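Local coordinates for protein MCG133388, isoform CRA_f (Mus musculus, PDB 4ZPO) that probably mediates calcium-dependent cell adhesion and may take part in establishing and maintaining specific neuronal connections in the brain, at residues Phe252-Ser257 and His290-Asp295; Gly229-Arg234 and Ser270-Val275; Ser215-Val220 and Val306-Val311; Ser147-His152 and Leu165-Gln170. One frame throughout, in Å; residues are numbered along the deposited sequence.

Contact 1: Phe252-Ser257 and His290-Asp295; sequences FGDHTS and HARARD. With CA (calcium ion), chain C.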
# COMPACT_ATOMS: atom_id res chain seq x y z
N PHE A 252 12.52 6.90 -44.48
CA PHE A 252 11.86 7.91 -45.30
C PHE A 252 10.34 7.79 -45.17
O PHE A 252 9.84 6.79 -44.65
CB PHE A 252 12.25 7.76 -46.77
CG PHE A 252 13.70 8.01 -47.05
CD1 PHE A 252 14.23 9.29 -46.98
CD2 PHE A 252 14.54 6.97 -47.40
CE1 PHE A 252 15.57 9.53 -47.24
CE2 PHE A 252 15.88 7.20 -47.67
CZ PHE A 252 16.39 8.48 -47.58
N GLY A 253 9.63 8.81 -45.63
CA GLY A 253 8.18 8.74 -45.72
C GLY A 253 7.80 7.65 -46.70
O GLY A 253 8.54 7.39 -47.65
N ASP A 254 6.66 7.00 -46.46
CA ASP A 254 6.24 5.87 -47.28
C ASP A 254 6.04 6.24 -48.75
O ASP A 254 6.13 5.37 -49.63
CB ASP A 254 4.96 5.26 -46.72
CG ASP A 254 5.21 4.41 -45.49
OD1 ASP A 254 6.25 3.73 -45.45
OD2 ASP A 254 4.36 4.41 -44.58
N HIS A 255 5.78 7.51 -49.02
CA HIS A 255 5.58 7.96 -50.39
C HIS A 255 6.68 8.91 -50.84
O HIS A 255 6.45 9.81 -51.65
CB HIS A 255 4.21 8.63 -50.53
CG HIS A 255 3.06 7.70 -50.31
ND1 HIS A 255 2.70 6.74 -51.24
CD2 HIS A 255 2.19 7.58 -49.28
CE1 HIS A 255 1.66 6.07 -50.78
NE2 HIS A 255 1.33 6.56 -49.60
N THR A 256 7.89 8.70 -50.32
CA THR A 256 9.05 9.46 -50.75
C THR A 256 9.37 9.14 -52.20
O THR A 256 9.33 7.98 -52.61
CB THR A 256 10.28 9.17 -49.86
OG1 THR A 256 9.99 9.52 -48.50
CG2 THR A 256 11.49 9.95 -50.33
N SER A 257 9.68 10.18 -52.98
CA SER A 257 10.00 10.02 -54.39
C SER A 257 11.19 9.09 -54.60
O SER A 257 12.09 9.03 -53.76
CB SER A 257 10.29 11.38 -55.03
OG SER A 257 10.64 11.24 -56.39
N HIS A 290 11.33 13.67 -46.41
CA HIS A 290 10.44 13.38 -45.30
C HIS A 290 11.00 12.28 -44.42
O HIS A 290 11.05 11.11 -44.82
CB HIS A 290 9.05 12.99 -45.82
CG HIS A 290 8.07 12.64 -44.74
ND1 HIS A 290 6.95 11.88 -44.99
CD2 HIS A 290 8.04 12.94 -43.43
CE1 HIS A 290 6.27 11.73 -43.86
NE2 HIS A 290 6.91 12.36 -42.90
N ALA A 291 11.44 12.64 -43.21
CA ALA A 291 12.00 11.68 -42.27
C ALA A 291 10.94 11.18 -41.30
O ALA A 291 9.96 11.87 -41.02
CB ALA A 291 13.17 12.29 -41.52
N ARG A 292 11.14 9.97 -40.77
CA ARG A 292 10.17 9.35 -39.89
C ARG A 292 10.85 8.50 -38.82
O ARG A 292 11.72 7.68 -39.12
CB ARG A 292 9.19 8.49 -40.70
CG ARG A 292 7.98 8.00 -39.93
CD ARG A 292 7.92 6.48 -39.90
NE ARG A 292 8.20 5.90 -41.21
CZ ARG A 292 7.28 5.71 -42.16
NH1 ARG A 292 6.02 6.05 -41.94
NH2 ARG A 292 7.62 5.17 -43.32
N ALA A 293 10.45 8.70 -37.56
CA ALA A 293 11.01 7.95 -36.45
C ALA A 293 10.00 6.95 -35.89
O ALA A 293 9.17 7.30 -35.06
CB ALA A 293 11.49 8.88 -35.35
N ARG A 294 10.08 5.71 -36.35
CA ARG A 294 9.15 4.66 -35.95
C ARG A 294 9.52 4.06 -34.60
O ARG A 294 10.68 3.72 -34.36
CB ARG A 294 9.10 3.56 -37.01
CG ARG A 294 8.17 2.41 -36.68
CD ARG A 294 6.72 2.78 -36.95
NE ARG A 294 6.47 2.96 -38.38
CZ ARG A 294 5.28 3.21 -38.91
NH1 ARG A 294 5.15 3.37 -40.22
NH2 ARG A 294 4.21 3.30 -38.13
N ASP A 295 8.53 3.91 -33.72
CA ASP A 295 8.75 3.28 -32.42
C ASP A 295 8.83 1.77 -32.56
O ASP A 295 8.61 1.22 -33.64
CB ASP A 295 7.62 3.66 -31.45
CG ASP A 295 8.08 3.68 -30.01
OD1 ASP A 295 9.21 3.23 -29.74
OD2 ASP A 295 7.30 4.15 -29.16
CA CA C . 7.47 5.60 -27.27
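Phe252 and Ala291 form an antiparallel, non-hydrogen-bonded pair with CA atoms 4.8 Å apart, and just beyond it Gly253 N donates to His290 O at 2.8 Å through a bent bond (130° at the hydrogen). From there the chain leaves strand 248-252 in a type I turn, Gly253 to Thr256. Gly253 O takes two donors from the same face of its carbonyl plane: Thr256 N at 3.0 Å and Thr256 OG1 at 2.7 Å. Gly253 has no side chain, and the His290 imidazole comes up to its CA, with ND1 3.5 Å away; NE2 of that ring is bonded to His304.

Strand 248-252, which ends at Phe252, and strand 286-295 are neighbours in the third extracellular cadherin domain. Strand 286-295 carries the Ala293-Arg294-Asp295 triplet, a cadherin calcium motif, and Asp295 OD2 binds a calcium ion at 2.4 Å. Asn207, Asn209, Asp239, Asp241 and Asn245 bind the same ion.

Between turn and metal site, Arg292 reaches back to the loop. Its CG stands anti to the backbone N (chi1 -169°) and the chain then bends twice, bringing NH2 2.9 Å from Asp254 OD1 in a salt bridge whose hydrogen bond is weak. The carboxylate meets the guanidinium at its edge, the two planes turned 51° apart. Ser251 OG holds Arg292 NE, fixing a second corner of the group.

Contact 2: Gly229-Arg234 and Ser270-Val275; sequences GTLLLR and SGAIHV
Four backbone bonds tie Gly229-Arg234 to Ser270-Val275: Gly229 N to Val275 O (2.8 Å), Val275 N to Thr230 O (3.1 Å), Leu232 N to Ile273 O (2.7 Å) and Ile273 N to Leu233 O (2.9 Å). The last two set a pair of residues, Leu232 and Leu233, against the single Ile273, a classic beta bulge in an antiparallel ladder. A weak bond runs from His274 ND1 to Gly229 O at 3.4 Å.

The bulge puts the Leu232 and Leu233 side chains on the same side, each lying alongside Ile273 and pointing the same way. Leu232 CD2 comes 4.0 Å from Ile273 CG2, while Leu233 CD2 meets Ile273 CD1 on the other branch at 3.8 Å. On the other face of the sheet, Leu231 holds its CG anti to the backbone N (chi1 176°), a setting that goes with CD1 lying over the His274 ring, 4.1 Å from its centroid and 18° off the normal, in a CH-pi contact. The same methyl also touches Ala272 CB, and Arg234 CG touches Ser270 O.

Leu232, Leu233 and Ile273 face the core of the cadherin beta-sandwich, against Val220 and Leu218 of strand 217-221 and Val309 and Ile307 of strand 302-310, with strand 264-266 flanking through Phe264 and Leu266.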
# COMPACT_ATOMS: atom_id res chain seq x y z
N GLY A 229 29.10 10.14 -50.58
CA GLY A 229 29.59 9.69 -49.29
C GLY A 229 29.58 10.78 -48.24
O GLY A 229 29.80 10.51 -47.05
N THR A 230 29.33 12.01 -48.67
CA THR A 230 29.30 13.14 -47.75
C THR A 230 28.07 13.10 -46.85
O THR A 230 26.95 12.92 -47.33
CB THR A 230 29.32 14.48 -48.52
OG1 THR A 230 30.49 14.55 -49.34
CG2 THR A 230 29.32 15.66 -47.55
N LEU A 231 28.28 13.25 -45.55
CA LEU A 231 27.18 13.28 -44.59
C LEU A 231 26.40 14.59 -44.69
O LEU A 231 26.97 15.67 -44.58
CB LEU A 231 27.70 13.09 -43.17
CG LEU A 231 26.69 13.19 -42.03
CD1 LEU A 231 25.68 12.05 -42.09
CD2 LEU A 231 27.39 13.21 -40.68
N LEU A 232 25.09 14.48 -44.90
CA LEU A 232 24.23 15.65 -44.96
C LEU A 232 23.91 16.13 -43.56
O LEU A 232 24.17 17.28 -43.21
CB LEU A 232 22.94 15.33 -45.73
CG LEU A 232 21.99 16.50 -45.98
CD1 LEU A 232 22.62 17.52 -46.91
CD2 LEU A 232 20.66 16.00 -46.54
N LEU A 233 23.34 15.24 -42.76
CA LEU A 233 23.01 15.53 -41.36
C LEU A 233 22.65 14.25 -40.63
O LEU A 233 22.17 13.29 -41.23
CB LEU A 233 21.85 16.53 -41.27
CG LEU A 233 20.42 16.02 -41.45
CD1 LEU A 233 19.43 17.10 -41.06
CD2 LEU A 233 20.17 15.56 -42.87
N ARG A 234 22.90 14.23 -39.32
CA ARG A 234 22.50 13.09 -38.50
C ARG A 234 21.25 13.44 -37.71
O ARG A 234 21.26 14.34 -36.87
CB ARG A 234 23.64 12.68 -37.55
CG ARG A 234 23.33 11.43 -36.73
CD ARG A 234 24.46 11.08 -35.77
NE ARG A 234 25.63 10.53 -36.46
CZ ARG A 234 26.73 11.22 -36.73
NH1 ARG A 234 27.74 10.64 -37.36
NH2 ARG A 234 26.83 12.50 -36.38
N SER A 270 21.49 4.96 -36.89
CA SER A 270 22.16 6.19 -36.47
C SER A 270 21.41 7.44 -36.91
O SER A 270 21.57 8.51 -36.31
CB SER A 270 23.59 6.22 -37.03
OG SER A 270 23.59 6.28 -38.44
N GLY A 271 20.59 7.32 -37.95
CA GLY A 271 19.84 8.45 -38.46
C GLY A 271 20.68 9.33 -39.36
O GLY A 271 20.28 10.44 -39.71
N ALA A 272 21.85 8.83 -39.74
CA ALA A 272 22.77 9.57 -40.60
C ALA A 272 22.30 9.56 -42.05
O ALA A 272 22.07 8.49 -42.63
CB ALA A 272 24.17 9.00 -40.49
N ILE A 273 22.16 10.74 -42.64
CA ILE A 273 21.75 10.86 -44.03
C ILE A 273 22.93 11.21 -44.93
O ILE A 273 23.58 12.23 -44.74
CB ILE A 273 20.65 11.93 -44.20
CG1 ILE A 273 19.39 11.52 -43.44
CG2 ILE A 273 20.34 12.14 -45.67
CD1 ILE A 273 18.21 12.44 -43.67
N HIS A 274 23.20 10.34 -45.90
CA HIS A 274 24.31 10.54 -46.81
C HIS A 274 23.84 10.82 -48.23
O HIS A 274 22.83 10.28 -48.68
CB HIS A 274 25.23 9.31 -46.82
CG HIS A 274 25.88 9.03 -45.50
ND1 HIS A 274 27.12 9.53 -45.17
CD2 HIS A 274 25.47 8.30 -44.44
CE1 HIS A 274 27.44 9.12 -43.95
NE2 HIS A 274 26.46 8.37 -43.49
N VAL A 275 24.57 11.68 -48.94
CA VAL A 275 24.34 11.89 -50.36
C VAL A 275 25.19 10.89 -51.13
O VAL A 275 26.40 10.77 -50.91
CB VAL A 275 24.66 13.33 -50.80
CG1 VAL A 275 25.99 13.79 -50.23
CG2 VAL A 275 24.64 13.45 -52.31

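Contact 3: Ser215-Val220 and Val306-Val311; sequences SSVLRV and VIQVDV
Leu218 and Val220 carry the backbone ladder here, each using both its N-H and its carbonyl across to the strand 306-310. Leu218 N donates to Val306 O (3.0 Å) and Leu218 O accepts from Gln308 N (2.7 Å); one step on, Val220 N donates to Gln308 O (2.9 Å) and Val220 O accepts from Asp310 N (2.9 Å). A weak bond from Val306 N to Ser216 O begins the series. This is parallel pairing, the strand directions only 14° apart, and CA-H groups of Val217, Ile307, Arg219 and Val309 point at carbonyls between the N-H bonds.

A parallel edge of this kind is a hallmark of the cadherin fold. The first strand of the domain splits, and its second half, 217-221, crosses to the other sheet of the sandwich to lie beside the last strand, 302-310. That closes the third extracellular domain from near its beginning to its end; strand 286-295 pairs with the other edge of 302-310.

Polar side chains meet on the face that carries Val217, Arg219, Val306 and Gln308. Arg219 stays extended to CD, then bends at chi3 (-60°), turning the edge of its guanidinium to Gln308 OE1: NE binds it at 3.0 Å and NH2 more weakly at 3.4 Å. The amide plane is tilted 27° from the guanidinium plane.

Apolar packing occupies the opposite face, where Val220 CG2 lies 4.3 Å from Val309 CG2 and 4.4 Å from Ile307 CG2. Leu218 shares this inward side, against Leu233 of strand 231-238.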
# COMPACT_ATOMS: atom_id res chain seq x y z
N SER A 215 14.15 18.96 -34.34
CA SER A 215 13.51 20.05 -35.09
C SER A 215 12.37 19.51 -35.95
O SER A 215 12.50 18.46 -36.59
CB SER A 215 14.53 20.78 -35.95
OG SER A 215 15.57 21.33 -35.16
N SER A 216 11.26 20.24 -35.97
CA SER A 216 10.11 19.85 -36.79
C SER A 216 10.42 20.03 -38.27
O SER A 216 10.00 19.22 -39.10
CB SER A 216 8.88 20.67 -36.40
OG SER A 216 7.75 20.30 -37.17
N VAL A 217 11.15 21.09 -38.59
CA VAL A 217 11.56 21.37 -39.96
C VAL A 217 13.03 21.78 -40.00
O VAL A 217 13.45 22.68 -39.26
CB VAL A 217 10.70 22.48 -40.61
CG1 VAL A 217 11.30 22.91 -41.94
CG2 VAL A 217 9.26 22.01 -40.78
N LEU A 218 13.81 21.12 -40.85
CA LEU A 218 15.22 21.45 -41.00
C LEU A 218 15.55 21.85 -42.43
O LEU A 218 15.21 21.13 -43.37
CB LEU A 218 16.09 20.27 -40.56
CG LEU A 218 16.74 20.39 -39.19
CD1 LEU A 218 17.39 19.08 -38.77
CD2 LEU A 218 17.76 21.52 -39.18
N ARG A 219 16.22 22.98 -42.58
CA ARG A 219 16.63 23.46 -43.89
C ARG A 219 18.15 23.54 -43.99
O ARG A 219 18.78 24.31 -43.26
CB ARG A 219 16.01 24.83 -44.19
CG ARG A 219 16.42 25.41 -45.54
CD ARG A 219 15.86 26.81 -45.74
NE ARG A 219 14.40 26.83 -45.68
CZ ARG A 219 13.66 27.93 -45.83
NH1 ARG A 219 14.25 29.10 -46.03
NH2 ARG A 219 12.34 27.86 -45.77
N VAL A 220 18.72 22.74 -44.88
CA VAL A 220 20.16 22.76 -45.10
C VAL A 220 20.48 22.97 -46.58
O VAL A 220 19.60 22.86 -47.43
CB VAL A 220 20.83 21.46 -44.62
CG1 VAL A 220 20.70 21.31 -43.11
CG2 VAL A 220 20.23 20.26 -45.34
N VAL A 306 10.56 17.06 -41.58
CA VAL A 306 10.72 17.40 -42.99
C VAL A 306 12.04 18.13 -43.21
O VAL A 306 12.29 19.18 -42.62
CB VAL A 306 9.56 18.27 -43.50
CG1 VAL A 306 9.86 18.77 -44.90
CG2 VAL A 306 8.26 17.50 -43.47
N ILE A 307 12.89 17.55 -44.06
CA ILE A 307 14.19 18.14 -44.35
C ILE A 307 14.21 18.81 -45.72
O ILE A 307 14.00 18.15 -46.74
CB ILE A 307 15.31 17.09 -44.28
CG1 ILE A 307 15.35 16.45 -42.89
CG2 ILE A 307 16.65 17.73 -44.61
CD1 ILE A 307 16.46 15.45 -42.72
N GLN A 308 14.47 20.11 -45.73
CA GLN A 308 14.56 20.86 -46.97
C GLN A 308 16.01 21.01 -47.41
O GLN A 308 16.82 21.64 -46.73
CB GLN A 308 13.91 22.24 -46.81
CG GLN A 308 12.41 22.19 -46.56
CD GLN A 308 11.81 23.56 -46.34
OE1 GLN A 308 12.50 24.50 -45.94
NE2 GLN A 308 10.52 23.69 -46.61
N VAL A 309 16.33 20.41 -48.56
CA VAL A 309 17.69 20.44 -49.08
C VAL A 309 17.81 21.39 -50.26
O VAL A 309 17.21 21.16 -51.31
CB VAL A 309 18.15 19.03 -49.51
CG1 VAL A 309 19.55 19.09 -50.08
CG2 VAL A 309 18.09 18.07 -48.34
N ASP A 310 18.60 22.45 -50.09
CA ASP A 310 18.80 23.43 -51.15
C ASP A 310 20.14 23.22 -51.84
O ASP A 310 21.15 22.94 -51.20
CB ASP A 310 18.72 24.85 -50.58
CG ASP A 310 19.14 25.91 -51.58
OD1 ASP A 310 18.30 26.32 -52.40
OD2 ASP A 310 20.32 26.34 -51.53
N VAL A 311 20.15 23.35 -53.17
CA VAL A 311 21.38 23.20 -53.94
C VAL A 311 21.50 24.29 -55.00
O VAL A 311 22.16 25.31 -54.79
CB VAL A 311 21.46 21.82 -54.62
CG1 VAL A 311 20.27 21.61 -55.53
CG2 VAL A 311 22.76 21.69 -55.39

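Contact 4: Ser147-His152 and Leu165-Gln170; sequences SHFSLH and LVLEQQ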
# COMPACT_ATOMS: atom_id res chain seq x y z
N SER A 147 -0.77 12.89 -4.65
CA SER A 147 -1.37 13.64 -5.75
C SER A 147 -2.05 12.72 -6.77
O SER A 147 -2.51 13.18 -7.81
CB SER A 147 -0.32 14.50 -6.44
OG SER A 147 0.75 13.71 -6.93
N HIS A 148 -2.11 11.43 -6.47
CA HIS A 148 -2.66 10.47 -7.42
C HIS A 148 -3.70 9.53 -6.81
O HIS A 148 -4.64 9.12 -7.49
CB HIS A 148 -1.54 9.64 -8.04
CG HIS A 148 -0.59 10.44 -8.88
ND1 HIS A 148 -0.89 10.82 -10.18
CD2 HIS A 148 0.64 10.92 -8.62
CE1 HIS A 148 0.12 11.50 -10.67
NE2 HIS A 148 1.07 11.58 -9.75
N PHE A 149 -3.54 9.19 -5.53
CA PHE A 149 -4.40 8.20 -4.91
C PHE A 149 -5.33 8.77 -3.84
O PHE A 149 -5.07 9.83 -3.27
CB PHE A 149 -3.55 7.09 -4.28
CG PHE A 149 -2.80 6.26 -5.28
CD1 PHE A 149 -3.44 5.23 -5.97
CD2 PHE A 149 -1.46 6.50 -5.54
CE1 PHE A 149 -2.75 4.47 -6.89
CE2 PHE A 149 -0.77 5.73 -6.46
CZ PHE A 149 -1.42 4.72 -7.13
N SER A 150 -6.43 8.06 -3.60
CA SER A 150 -7.36 8.39 -2.54
C SER A 150 -7.65 7.13 -1.72
O SER A 150 -7.53 6.01 -2.22
CB SER A 150 -8.66 8.96 -3.10
OG SER A 150 -9.59 9.25 -2.07
N LEU A 151 -8.02 7.31 -0.46
CA LEU A 151 -8.29 6.18 0.42
C LEU A 151 -9.78 5.98 0.65
O LEU A 151 -10.50 6.93 0.99
CB LEU A 151 -7.57 6.35 1.75
CG LEU A 151 -7.66 5.16 2.71
CD1 LEU A 151 -7.11 3.91 2.06
CD2 LEU A 151 -6.92 5.46 4.01
N HIS A 152 -10.24 4.75 0.47
CA HIS A 152 -11.64 4.40 0.72
C HIS A 152 -11.72 3.19 1.63
O HIS A 152 -11.10 2.16 1.37
CB HIS A 152 -12.37 4.13 -0.60
CG HIS A 152 -13.81 3.78 -0.42
ND1 HIS A 152 -14.28 2.48 -0.52
CD2 HIS A 152 -14.89 4.55 -0.16
CE1 HIS A 152 -15.59 2.47 -0.32
NE2 HIS A 152 -15.98 3.71 -0.10
N LEU A 165 -7.09 1.41 -2.26
CA LEU A 165 -6.62 2.60 -2.95
C LEU A 165 -7.53 2.96 -4.11
O LEU A 165 -7.93 2.10 -4.90
CB LEU A 165 -5.19 2.39 -3.46
CG LEU A 165 -4.07 2.41 -2.42
CD1 LEU A 165 -2.71 2.23 -3.09
CD2 LEU A 165 -4.11 3.69 -1.62
N VAL A 166 -7.86 4.25 -4.21
CA VAL A 166 -8.65 4.75 -5.33
C VAL A 166 -7.85 5.77 -6.12
O VAL A 166 -7.48 6.83 -5.60
CB VAL A 166 -9.97 5.39 -4.86
CG1 VAL A 166 -10.74 5.95 -6.04
CG2 VAL A 166 -10.81 4.37 -4.10
N LEU A 167 -7.58 5.46 -7.39
CA LEU A 167 -6.80 6.34 -8.24
C LEU A 167 -7.60 7.57 -8.65
O LEU A 167 -8.70 7.45 -9.19
CB LEU A 167 -6.32 5.58 -9.49
CG LEU A 167 -5.28 6.28 -10.36
CD1 LEU A 167 -4.03 6.58 -9.55
CD2 LEU A 167 -4.95 5.44 -11.57
N GLU A 168 -7.06 8.75 -8.38
CA GLU A 168 -7.73 10.00 -8.70
C GLU A 168 -7.21 10.60 -10.00
O GLU A 168 -7.99 11.03 -10.85
CB GLU A 168 -7.57 11.01 -7.56
CG GLU A 168 -8.29 10.62 -6.27
CD GLU A 168 -9.79 10.77 -6.37
OE1 GLU A 168 -10.28 11.40 -7.33
OE2 GLU A 168 -10.50 10.26 -5.47
N GLN A 169 -5.89 10.63 -10.15
CA GLN A 169 -5.27 11.16 -11.35
C GLN A 169 -4.40 10.11 -12.04
O GLN A 169 -3.84 9.23 -11.38
CB GLN A 169 -4.43 12.40 -11.03
CG GLN A 169 -5.25 13.62 -10.66
CD GLN A 169 -4.40 14.87 -10.50
OE1 GLN A 169 -3.17 14.79 -10.43
NE2 GLN A 169 -5.05 16.02 -10.43
N GLN A 170 -4.30 10.21 -13.36
CA GLN A 170 -3.55 9.24 -14.15
C GLN A 170 -2.06 9.26 -13.82
O GLN A 170 -1.44 10.33 -13.76
CB GLN A 170 -3.76 9.49 -15.64
CG GLN A 170 -2.97 8.57 -16.55
CD GLN A 170 -3.31 7.10 -16.33
OE1 GLN A 170 -2.75 6.46 -15.43
NE2 GLN A 170 -4.21 6.57 -17.14
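Ser147-His152 and Leu165-Gln170 meet at the open end of a beta hairpin, strands 149-156 and 160-167, in the second extracellular cadherin domain. Its backbone bonds centre on Ser150 and Val166, a hydrogen-bonded antiparallel pair: Ser150 N gives to Val166 O at 2.6 Å and Val166 N returns to Ser150 O at 2.7 Å. His148 O receives two amides, Glu168 N at 2.6 Å and Gln169 N, weakly, at 3.3 Å. Two residues against one make a classic beta bulge, just past the last paired residues; the segments 149-152 and 165-167 run at 140°, well off strictly antiparallel.

Polar residues meet largely through their carbons on the face of Ser150 and Val166. Glu168 CG, anti to the carbonyl carbon (chi1 -67°), lies 3.6 Å from Ser150 CB, and the bend at chi2 (-73°) brings OE2 back to the same carbon. His152 CB rests on Val166 CG2 while its ND1 turns to Glu164. At the loop end, the His148 ring has Gln169 O near its plane at the edge and meets the ring of His179.

Apolar packing fills the other face, looking into the domain core toward Leu143 and Ile113. Phe149 is held between two leucines, Leu165 CD1 over one face and Leu167 CD1 over the other. This second methyl makes a CH-pi contact 4.0 Å from the ring centroid, with Leu167 CD1 3.6 Å from Phe149 CE1.

How the contacts relate
Contacts 1, 2 and 3 belong to one cadherin domain. Contacts 1 and 3 share a sheet, since strands 286-295 and 302-310 are neighbours in it; their centres lie about 14 Å apart without touching. Contact 2 is in the facing sheet and packs directly on contact 3: Ile273 CD1 meets Ile307 CD1, and Leu233 CD1 meets Leu218 CD1, both at 3.6 Å. Contact 4 sits in the preceding domain, its centre about 41 Å from that of contact 1, with nearest atoms about 17 Å apart. Calcium lies near both: Asp295 of contact 1 binds one ion, and the side chain of Gln170 in contact 4 is about 6 Å from a calcium ion.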